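Local coordinates for methylxanthine N3-demethylase NdmB (PDB 6ICL), which catalyses the N3-demethylation of theobromine and related methylxanthines in bacterial caffeine degradation, as a Rieske non-heme iron oxygenase, at residues R343-H346 and K347-S350. Numbering follows the deposited sequence.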
loop_
_atom_site.group_PDB
_atom_site.type_symbol
_atom_site.label_atom_id
_atom_site.label_comp_id
_atom_site.label_asym_id
_atom_site.label_seq_id
_atom_site.Cartn_x
_atom_site.Cartn_y
_atom_site.Cartn_z
ATOM N N ARG A 343 25.334 8.756 33.373
ATOM C CA ARG A 343 24.104 8.783 34.159
ATOM C C ARG A 343 24.247 9.645 35.413
ATOM O O ARG A 343 23.331 10.402 35.761
ATOM C CB ARG A 343 23.708 7.355 34.521
ATOM C CG ARG A 343 23.424 6.519 33.301
ATOM C CD ARG A 343 23.034 5.121 33.627
ATOM N NE ARG A 343 22.678 4.439 32.397
ATOM C CZ ARG A 343 21.754 3.495 32.292
ATOM N NH1 ARG A 343 21.078 3.110 33.358
ATOM N NH2 ARG A 343 21.490 2.948 31.114
ATOM N N LYS A 344 25.394 9.560 36.096
ATOM C CA LYS A 344 25.622 10.383 37.285
ATOM C C LYS A 344 25.497 11.858 36.963
ATOM O O LYS A 344 24.811 12.607 37.666
ATOM C CB LYS A 344 27.010 10.111 37.868
ATOM C CG LYS A 344 27.154 8.821 38.649
ATOM C CD LYS A 344 28.399 8.902 39.564
ATOM C CE LYS A 344 28.721 7.564 40.259
ATOM N NZ LYS A 344 27.672 7.110 41.222
ATOM N N TRP A 345 26.174 12.303 35.903
ATOM C CA TRP A 345 26.161 13.726 35.608
ATOM C C TRP A 345 24.801 14.167 35.091
ATOM O O TRP A 345 24.352 15.270 35.417
ATOM C CB TRP A 345 27.272 14.072 34.621
ATOM C CG TRP A 345 27.661 15.511 34.636
ATOM C CD1 TRP A 345 27.131 16.500 35.421
ATOM C CD2 TRP A 345 28.670 16.131 33.838
ATOM N NE1 TRP A 345 27.740 17.699 35.142
ATOM C CE2 TRP A 345 28.692 17.499 34.180
ATOM C CE3 TRP A 345 29.548 15.666 32.854
ATOM C CZ2 TRP A 345 29.555 18.403 33.582
ATOM C CZ3 TRP A 345 30.421 16.570 32.265
ATOM C CH2 TRP A 345 30.421 17.920 32.639
ATOM N N HIS A 346 24.104 13.309 34.334
ATOM C CA HIS A 346 22.745 13.645 33.919
ATOM C C HIS A 346 21.841 13.837 35.135
ATOM O O HIS A 346 21.087 14.810 35.209
ATOM C CB HIS A 346 22.185 12.563 32.986
ATOM C CG HIS A 346 22.262 12.920 31.535
ATOM N ND1 HIS A 346 21.208 13.506 30.861
ATOM C CD2 HIS A 346 23.268 12.796 30.633
ATOM C CE1 HIS A 346 21.559 13.719 29.603
ATOM N NE2 HIS A 346 22.803 13.297 29.438
ATOM N N LYS A 347 21.926 12.927 36.114
ATOM C CA LYS A 347 21.076 13.036 37.302
ATOM C C LYS A 347 21.381 14.301 38.084
ATOM O O LYS A 347 20.470 14.986 38.560
ATOM C CB LYS A 347 21.263 11.816 38.210
ATOM C CG LYS A 347 20.308 11.787 39.407
ATOM C CD LYS A 347 18.867 11.735 38.914
ATOM C CE LYS A 347 17.852 11.611 40.038
ATOM N NZ LYS A 347 16.455 11.855 39.534
ATOM N N GLU A 348 22.665 14.621 38.228
ATOM C CA GLU A 348 23.061 15.812 38.964
ATOM C C GLU A 348 22.598 17.076 38.247
ATOM O O GLU A 348 22.093 18.013 38.880
ATOM C CB GLU A 348 24.578 15.795 39.145
ATOM C CG GLU A 348 25.188 17.062 39.717
ATOM C CD GLU A 348 26.702 16.988 39.742
ATOM O OE1 GLU A 348 27.250 15.868 39.931
ATOM O OE2 GLU A 348 27.339 18.046 39.544
ATOM N N LEU A 349 22.755 17.107 36.915
ATOM C CA LEU A 349 22.268 18.230 36.118
ATOM C C LEU A 349 20.760 18.375 36.230
ATOM O O LEU A 349 20.244 19.491 36.363
ATOM C CB LEU A 349 22.670 18.043 34.657
ATOM C CG LEU A 349 24.158 18.164 34.399
ATOM C CD1 LEU A 349 24.512 17.491 33.075
ATOM C CD2 LEU A 349 24.573 19.626 34.393
ATOM N N SER A 350 20.038 17.261 36.177
ATOM C CA SER A 350 18.586 17.310 36.313
ATOM C C SER A 350 18.172 17.925 37.648
ATOM O O SER A 350 17.220 18.713 37.716
ATOM C CB SER A 350 18.023 15.896 36.175
ATOM O OG SER A 350 16.653 15.851 36.509
#
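Trp345 and Leu349 meet one turn apart on the alpha-helix 337-355, an i to i+4 pairing of an aromatic ring with a branched aliphatic chain in the vanillate O-demethylase oxygenase C-terminal domain, away from the iron and the [2Fe-2S] cluster. The indole turns its pyrrole half to the leucine: CD1 of Leu349 lies over one face of the five-membered ring, 3.9 Å from its centroid and 21° off the normal, a CH-pi contact. Leu349 CG closes in on Trp345 CD1 at 3.6 Å. With CG anti to the backbone N (chi1 -159°), the CD1-NE1 edge of the indole is brought forward beside the leucine, while the six-membered ring extends away from it. Leucine suits its place by reaching both the indole and helix 357-365, where it touches Phe360 and Val364. Glu348 comes obliquely to the indole, its CD 4.4 Å from Trp345 CD1. A largely apolar ring with one N-H suits this buried position: Arg221 forms a cation-pi contact with it and a salt bridge with Glu348 OE1, while Ser363 accepts a hydrogen bond from NE1 through its carbonyl and bonds OE2 through its hydroxyl. His346 hydrogen-bonds through both ring nitrogens, ND1 with Tyr32 OH and NE2 with Pro255 O, which should fix the rotation of its buried imidazole. The backbone joins the CH-pi pair too: Leu349 N donates to Trp345 O at 2.9 Å, with an N-H...O angle of 165°.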